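Local coordinates for ferrous iron uptake transporter protein B (Streptococcus thermophilus, PDB 3TAH) that binds guanine nucleotides through its N-terminal G-protein domain, the part present here, and as a whole probably drives uptake of ferrous iron across the cell membrane, at residues T17-L22 / V141-L146; V87-N92 / L114-V119. The protein carries 1 engineered substitution. One frame throughout, in Å; residues are numbered along the deposited sequence. Where two conformers were deposited one is given.

Interaction 1. Residues T17-L22 / V141-L146; sequences TSLFNL and VATSAL. With BGO (3'-O-(N-methylanthraniloyl)guanosine-5'-diphosphate), chain C.
Ser18 and Leu19, near the start of helix 16-24, close on the methyl of Ala145, which fills the narrow gap between helix and loop. Ser18 CB meets Ala145 CB at 3.6 Å, and Leu19 CD2 lies 3.7 Å from Ala145 CB; the short methyl of alanine suits this place because it packs on both while leaving Ala145 N to bond BGO O6 at 2.8 Å. The same methyl sits above the N7 edge of the base, displaced to one side of its plane. The Ser18 hydroxyl is set beside its own backbone N (chi1 -64°), which lets both converge on one α-phosphate oxygen, with Ser18 N to BGO O1A 2.8 Å and Ser18 OG to BGO O1A 2.9 Å. Thr17 does the same for the β-phosphate, its N and OG1 both donating to BGO O2B. Thr17 belongs with Gly15 and Lys16 to the P-loop (Walker A), and Ser144-Ala145-Leu146 matches the G5 loop of P-loop GTPases. Buried Leu19 sends CD1 toward Thr143, whose hydroxyl is engaged by Asn115 OD1. Packing is looser at the partly exposed Leu22: its CD1 touches Ala145 O at 3.4 Å but stays 4.2 Å from Ala145 CB. Val151 of helix 151-159 packs on both leucines, and Leu19 rests on Ala113 and Asn115 of strand 110-115, so that helix 16-24 lies on the sheet with helix 151-159 at its side.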
loop_
_atom_site.group_PDB
_atom_site.type_symbol
_atom_site.label_atom_id
_atom_site.label_comp_id
_atom_site.label_asym_id
_atom_site.label_seq_id
_atom_site.Cartn_x
_atom_site.Cartn_y
_atom_site.Cartn_z
ATOM N N THR A 17 10.554 9.273 -7.778
ATOM C CA THR A 17 11.339 10.499 -7.670
ATOM C C THR A 17 11.022 11.459 -8.809
ATOM O O THR A 17 10.862 12.663 -8.579
ATOM C CB THR A 17 12.865 10.241 -7.688
ATOM O OG1 THR A 17 13.217 9.371 -6.610
ATOM C CG2 THR A 17 13.633 11.541 -7.547
ATOM N N SER A 18 10.933 10.922 -10.027
ATOM C CA SER A 18 10.607 11.725 -11.198
ATOM C C SER A 18 9.274 12.426 -11.012
ATOM O O SER A 18 9.169 13.615 -11.315
ATOM C CB SER A 18 10.577 10.882 -12.474
ATOM O OG SER A 18 11.858 10.345 -12.764
ATOM N N LEU A 19 8.259 11.701 -10.523
ATOM C CA LEU A 19 6.949 12.315 -10.261
ATOM C C LEU A 19 7.014 13.274 -9.076
ATOM O O LEU A 19 6.449 14.349 -9.129
ATOM C CB LEU A 19 5.859 11.270 -10.011
ATOM C CG LEU A 19 5.472 10.428 -11.220
ATOM C CD1 LEU A 19 4.555 9.269 -10.821
ATOM C CD2 LEU A 19 4.806 11.262 -12.296
ATOM N N PHE A 20 7.699 12.886 -8.011
ATOM C CA PHE A 20 7.901 13.801 -6.882
ATOM C C PHE A 20 8.444 15.157 -7.349
ATOM O O PHE A 20 7.921 16.222 -6.967
ATOM C CB PHE A 20 8.846 13.195 -5.839
ATOM C CG PHE A 20 9.021 14.067 -4.630
ATOM C CD1 PHE A 20 8.052 14.093 -3.638
ATOM C CD2 PHE A 20 10.142 14.882 -4.495
ATOM C CE1 PHE A 20 8.193 14.913 -2.509
ATOM C CE2 PHE A 20 10.291 15.703 -3.359
ATOM C CZ PHE A 20 9.307 15.705 -2.368
ATOM N N ASN A 21 9.487 15.110 -8.174
ATOM C CA ASN A 21 10.122 16.334 -8.698
ATOM C C ASN A 21 9.192 17.155 -9.572
ATOM O O ASN A 21 9.177 18.378 -9.454
ATOM C CB ASN A 21 11.437 16.008 -9.426
ATOM C CG ASN A 21 12.507 15.500 -8.482
ATOM O OD1 ASN A 21 12.458 15.755 -7.281
ATOM N ND2 ASN A 21 13.487 14.774 -9.018
ATOM N N LEU A 22 8.404 16.496 -10.427
ATOM C CA LEU A 22 7.400 17.202 -11.228
ATOM C C LEU A 22 6.314 17.859 -10.379
ATOM O O LEU A 22 5.930 19.005 -10.623
ATOM C CB LEU A 22 6.723 16.259 -12.224
ATOM C CG LEU A 22 7.455 15.954 -13.520
ATOM C CD1 LEU A 22 6.706 14.867 -14.283
ATOM C CD2 LEU A 22 7.565 17.239 -14.358
ATOM N N VAL A 141 -4.965 6.453 -12.395
ATOM C CA VAL A 141 -4.715 7.454 -13.433
ATOM C C VAL A 141 -3.396 7.135 -14.145
ATOM O O VAL A 141 -2.354 7.006 -13.498
ATOM C CB VAL A 141 -4.648 8.879 -12.834
ATOM C CG1 VAL A 141 -4.306 9.911 -13.926
ATOM C CG2 VAL A 141 -5.957 9.242 -12.153
ATOM N N ALA A 142 -3.437 7.004 -15.473
ATOM C CA ALA A 142 -2.250 6.736 -16.265
ATOM C C ALA A 142 -1.387 7.987 -16.248
ATOM O O ALA A 142 -1.888 9.091 -16.485
ATOM C CB ALA A 142 -2.604 6.364 -17.697
ATOM N N THR A 143 -0.102 7.814 -15.945
ATOM C CA THR A 143 0.840 8.920 -15.955
ATOM C C THR A 143 2.125 8.567 -16.709
ATOM O O THR A 143 2.470 7.394 -16.888
ATOM C CB THR A 143 1.255 9.378 -14.516
ATOM O OG1 THR A 143 1.991 8.339 -13.862
ATOM C CG2 THR A 143 0.052 9.743 -13.675
ATOM N N SER A 144 2.815 9.620 -17.139
ATOM C CA SER A 144 4.172 9.528 -17.673
ATOM C C SER A 144 4.969 10.687 -17.092
ATOM O O SER A 144 4.676 11.849 -17.384
ATOM C CB SER A 144 4.194 9.595 -19.203
ATOM O OG SER A 144 5.529 9.502 -19.670
ATOM N N ALA A 145 5.952 10.363 -16.253
ATOM C CA ALA A 145 6.866 11.367 -15.712
ATOM C C ALA A 145 7.741 11.946 -16.836
ATOM O O ALA A 145 8.075 13.130 -16.809
ATOM C CB ALA A 145 7.718 10.770 -14.582
ATOM N N LEU A 146 8.091 11.133 -17.831
ATOM C CA LEU A 146 8.912 11.597 -18.965
ATOM C C LEU A 146 8.143 12.597 -19.836
ATOM O O LEU A 146 8.570 13.753 -20.020
ATOM C CB LEU A 146 9.403 10.411 -19.811
ATOM C CG LEU A 146 10.196 10.756 -21.088
ATOM C CD1 LEU A 146 11.425 11.584 -20.752
ATOM C CD2 LEU A 146 10.582 9.487 -21.821
HETATM C "C'" BGO C . 16.680 7.478 -15.782
HETATM N N1 BGO C . 8.336 7.167 -18.473
HETATM C C2 BGO C . 9.641 6.858 -18.917
HETATM N N2 BGO C . 9.852 6.543 -20.188
HETATM N N3 BGO C . 10.662 6.877 -18.044
HETATM C C4 BGO C . 10.431 7.205 -16.755
HETATM C C5 BGO C . 9.160 7.521 -16.258
HETATM C C6 BGO C . 8.080 7.507 -17.141
HETATM O O6 BGO C . 6.928 7.781 -16.782
HETATM N N7 BGO C . 9.307 7.788 -14.960
HETATM C C8 BGO C . 10.591 7.651 -14.623
HETATM N N9 BGO C . 11.260 7.301 -15.730
HETATM P PA BGO C . 12.995 7.254 -10.835
HETATM P PB BGO C . 12.300 5.973 -8.310
HETATM C "C1'" BGO C . 17.648 7.158 -16.942
HETATM O "O1'" BGO C . 16.867 8.443 -15.052
HETATM O O1A BGO C . 12.115 8.415 -10.677
HETATM C C1B BGO C . 12.647 7.006 -15.927
HETATM O O1B BGO C . 11.055 5.243 -8.067
HETATM C "C2'" BGO C . 18.630 8.075 -17.342
HETATM N "N2'" BGO C . 18.790 9.259 -16.743
HETATM O "O2'" BGO C . 14.030 8.907 -15.918
HETATM O O2A BGO C . 14.454 7.374 -10.509
HETATM C C2B BGO C . 13.647 7.751 -15.200
HETATM O O2B BGO C . 12.330 7.330 -7.795
HETATM C "C3'" BGO C . 19.469 7.730 -18.396
HETATM O "O3'" BGO C . 15.630 6.729 -15.581
HETATM O O3A BGO C . 12.437 6.013 -9.944
HETATM C C3B BGO C . 14.788 7.164 -14.496
HETATM O O3B BGO C . 13.524 5.180 -7.963
HETATM C "C4'" BGO C . 19.333 6.518 -19.046
HETATM O "O4'" BGO C . 12.874 5.747 -15.197
HETATM C C4B BGO C . 14.082 5.829 -14.269
HETATM C "C5'" BGO C . 18.361 5.603 -18.660
HETATM O "O5'" BGO C . 12.850 6.709 -12.343
HETATM C C5B BGO C . 13.592 5.581 -12.831
HETATM C "C6'" BGO C . 17.511 5.930 -17.596
HETATM C "CM'" BGO C . 20.058 10.011 -16.770
#

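Interaction 2. Residues V87-N92 / L114-V119; sequences VVDATN and LNMIDV. With BGO (3'-O-(N-methylanthraniloyl)guanosine-5'-diphosphate), chain C.
Val88 and Asp89 pair in parallel with Leu114 and Asn115, and Asn115 bonds to both sides of Asp89: Asn115 N donates to Val88 O at 2.7 Å, and Ala90 N donates to Asn115 O at 2.9 Å. On the face of Val88 and Leu114, Leu114 CD1 approaches Val88 CG1 at 4.0 Å and, beyond the strand end, Ala90 CB at 3.8 Å, apolar groups that fill the interior under Leu93 of helix 93-105. On the other face, Val87 lies alongside Asn115. At the end of its strand, Asp89 folds the chain into an Asx turn: OD1 accepts from Thr91 N and Thr91 OG1, both on the same face of the carboxylate, while Thr91 CG2 turns to Val119 CG1 at 3.6 Å. Asn115 is fixed by Thr143 at OD1 and by Ser14 O at ND2, which also donates to BGO N7 at 3.2 Å. With CG staggered between its backbone N and carbonyl carbon (chi1 61°), Asp118 turns its carboxylate to the base and takes BGO N1 on OD1 at 2.8 Å, almost straight at 178°, and BGO N2 on OD2 at 2.9 Å. A carboxylate suits this edge because its two oxygens match the N1-H and N2 amino donors that distinguish guanine from adenine. Residues Asn115-Asp118 form the guanine-specificity element, the NKxD motif of P-loop GTPases, here reading Asn-Met-Ile-Asp, at the end of a beta-alpha-beta unit.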
loop_
_atom_site.group_PDB
_atom_site.type_symbol
_atom_site.label_atom_id
_atom_site.label_comp_id
_atom_site.label_asym_id
_atom_site.label_seq_id
_atom_site.Cartn_x
_atom_site.Cartn_y
_atom_site.Cartn_z
ATOM N N VAL A 87 2.740 5.002 -6.709
ATOM C CA VAL A 87 3.374 5.025 -8.040
ATOM C C VAL A 87 3.667 3.578 -8.445
ATOM O O VAL A 87 4.397 2.861 -7.752
ATOM C CB VAL A 87 4.671 5.874 -8.054
ATOM C CG1 VAL A 87 5.305 5.904 -9.448
ATOM C CG2 VAL A 87 4.379 7.284 -7.561
ATOM N N VAL A 88 3.071 3.165 -9.558
ATOM C CA VAL A 88 3.164 1.805 -10.087
ATOM C C VAL A 88 3.732 1.827 -11.509
ATOM O O VAL A 88 3.243 2.562 -12.363
ATOM C CB VAL A 88 1.762 1.142 -10.084
ATOM C CG1 VAL A 88 1.713 -0.175 -10.893
ATOM C CG2 VAL A 88 1.296 0.920 -8.632
ATOM N N ASP A 89 4.760 1.011 -11.733
ATOM C CA ASP A 89 5.370 0.811 -13.036
ATOM C C ASP A 89 4.492 -0.071 -13.923
ATOM O O ASP A 89 4.453 -1.308 -13.759
ATOM C CB ASP A 89 6.746 0.161 -12.849
ATOM C CG ASP A 89 7.487 -0.072 -14.162
ATOM O OD1 ASP A 89 6.976 0.249 -15.248
ATOM O OD2 ASP A 89 8.604 -0.594 -14.090
ATOM N N ALA A 90 3.819 0.567 -14.880
ATOM C CA ALA A 90 2.906 -0.122 -15.796
ATOM C C ALA A 90 3.556 -1.266 -16.569
ATOM O O ALA A 90 2.866 -2.220 -16.917
ATOM C CB ALA A 90 2.292 0.855 -16.770
ATOM N N THR A 91 4.864 -1.164 -16.829
ATOM C CA THR A 91 5.599 -2.180 -17.598
ATOM C C THR A 91 5.989 -3.395 -16.749
ATOM O O THR A 91 6.559 -4.349 -17.257
ATOM C CB THR A 91 6.882 -1.610 -18.251
ATOM O OG1 THR A 91 7.916 -1.478 -17.264
ATOM C CG2 THR A 91 6.618 -0.263 -18.929
ATOM N N ASN A 92 5.691 -3.352 -15.454
ATOM C CA ASN A 92 5.979 -4.448 -14.542
ATOM C C ASN A 92 4.861 -4.543 -13.513
ATOM O O ASN A 92 5.098 -4.565 -12.296
ATOM C CB ASN A 92 7.299 -4.118 -13.879
ATOM C CG ASN A 92 7.847 -5.239 -13.064
ATOM O OD1 ASN A 92 8.537 -4.982 -12.084
ATOM N ND2 ASN A 92 7.555 -6.477 -13.436
ATOM N N LEU A 114 -0.383 5.188 -12.485
ATOM C CA LEU A 114 0.029 4.065 -13.300
ATOM C C LEU A 114 1.036 4.677 -14.258
ATOM O O LEU A 114 0.663 5.134 -15.349
ATOM C CB LEU A 114 -1.179 3.437 -14.007
ATOM C CG LEU A 114 -0.886 2.242 -14.930
ATOM C CD1 LEU A 114 -0.358 1.075 -14.109
ATOM C CD2 LEU A 114 -2.100 1.803 -15.738
ATOM N N ASN A 115 2.299 4.674 -13.813
ATOM C CA ASN A 115 3.403 5.414 -14.425
ATOM C C ASN A 115 4.122 4.580 -15.502
ATOM O O ASN A 115 3.879 3.378 -15.626
ATOM C CB ASN A 115 4.345 5.932 -13.311
ATOM C CG ASN A 115 5.304 7.020 -13.786
ATOM O OD1 ASN A 115 4.895 7.995 -14.415
ATOM N ND2 ASN A 115 6.589 6.858 -13.478
ATOM N N MET A 116 4.998 5.206 -16.288
ATOM C CA MET A 116 5.688 4.542 -17.405
ATOM C C MET A 116 4.728 4.151 -18.519
ATOM O O MET A 116 5.034 3.250 -19.304
ATOM C CB MET A 116 6.423 3.277 -16.966
ATOM C CG MET A 116 7.399 3.488 -15.846
ATOM S SD MET A 116 8.984 4.013 -16.514
ATOM C CE MET A 116 9.854 4.266 -14.976
ATOM N N ILE A 117 3.579 4.824 -18.595
ATOM C CA ILE A 117 2.546 4.464 -19.562
ATOM C C ILE A 117 3.038 4.648 -21.017
ATOM O O ILE A 117 2.605 3.930 -21.932
ATOM C CB ILE A 117 1.202 5.218 -19.262
ATOM C CG1 ILE A 117 0.009 4.365 -19.690
ATOM C CG2 ILE A 117 1.169 6.621 -19.894
ATOM C CD1 ILE A 117 -0.194 3.123 -18.811
ATOM N N ASP A 118 3.951 5.595 -21.220
ATOM C CA ASP A 118 4.539 5.824 -22.554
ATOM C C ASP A 118 5.444 4.673 -23.031
ATOM O O ASP A 118 5.581 4.457 -24.232
ATOM C CB ASP A 118 5.340 7.129 -22.565
ATOM C CG ASP A 118 6.493 7.110 -21.579
ATOM O OD1 ASP A 118 6.219 7.075 -20.365
ATOM O OD2 ASP A 118 7.669 7.122 -21.994
ATOM N N VAL A 119 6.064 3.968 -22.085
ATOM C CA VAL A 119 6.959 2.832 -22.340
ATOM C C VAL A 119 6.159 1.607 -22.756
ATOM O O VAL A 119 6.560 0.849 -23.645
ATOM C CB VAL A 119 7.785 2.461 -21.077
ATOM C CG1 VAL A 119 8.761 1.308 -21.355
ATOM C CG2 VAL A 119 8.540 3.665 -20.553
HETATM C "C'" BGO C . 16.680 7.478 -15.782
HETATM N N1 BGO C . 8.336 7.167 -18.473
HETATM C C2 BGO C . 9.641 6.858 -18.917
HETATM N N2 BGO C . 9.852 6.543 -20.188
HETATM N N3 BGO C . 10.662 6.877 -18.044
HETATM C C4 BGO C . 10.431 7.205 -16.755
HETATM C C5 BGO C . 9.160 7.521 -16.258
HETATM C C6 BGO C . 8.080 7.507 -17.141
HETATM O O6 BGO C . 6.928 7.781 -16.782
HETATM N N7 BGO C . 9.307 7.788 -14.960
HETATM C C8 BGO C . 10.591 7.651 -14.623
HETATM N N9 BGO C . 11.260 7.301 -15.730
HETATM P PA BGO C . 12.995 7.254 -10.835
HETATM P PB BGO C . 12.300 5.973 -8.310
HETATM C "C1'" BGO C . 17.648 7.158 -16.942
HETATM O "O1'" BGO C . 16.867 8.443 -15.052
HETATM O O1A BGO C . 12.115 8.415 -10.677
HETATM C C1B BGO C . 12.647 7.006 -15.927
HETATM O O1B BGO C . 11.055 5.243 -8.067
HETATM C "C2'" BGO C . 18.630 8.075 -17.342
HETATM N "N2'" BGO C . 18.790 9.259 -16.743
HETATM O "O2'" BGO C . 14.030 8.907 -15.918
HETATM O O2A BGO C . 14.454 7.374 -10.509
HETATM C C2B BGO C . 13.647 7.751 -15.200
HETATM O O2B BGO C . 12.330 7.330 -7.795
HETATM C "C3'" BGO C . 19.469 7.730 -18.396
HETATM O "O3'" BGO C . 15.630 6.729 -15.581
HETATM O O3A BGO C . 12.437 6.013 -9.944
HETATM C C3B BGO C . 14.788 7.164 -14.496
HETATM O O3B BGO C . 13.524 5.180 -7.963
HETATM C "C4'" BGO C . 19.333 6.518 -19.046
HETATM O "O4'" BGO C . 12.874 5.747 -15.197
HETATM C C4B BGO C . 14.082 5.829 -14.269
HETATM C "C5'" BGO C . 18.361 5.603 -18.660
HETATM O "O5'" BGO C . 12.850 6.709 -12.343
HETATM C C5B BGO C . 13.592 5.581 -12.831
HETATM C "C6'" BGO C . 17.511 5.930 -17.596
HETATM C "CM'" BGO C . 20.058 10.011 -16.770
#

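How the interactions relate
The two contacts, with centres about 10 Å apart, build neighbouring walls of one guanine pocket. Leu146 of interaction 1 lies over one face of the base at its N1/N2 side, with the Ala145 methyl at the N7 rim of that face. In the conformer given, Met116 of interaction 2 puts SD 3.5 Å from BGO C5 on the opposite face, a placement to be taken with caution because a second conformer exists. Ser144 OG bonds to Asp118 OD1 at 2.6 Å, a second-shell link that probably steadies the carboxylate reading the base. Thr143 N to Leu114 O, at 2.8 Å, prolongs the pairing of strands 110-115 and 140-142. Away from the base, Leu19 CD1 packs on Val87 CG1 at 3.7 Å, joining the phosphate-binding helix to the sheet.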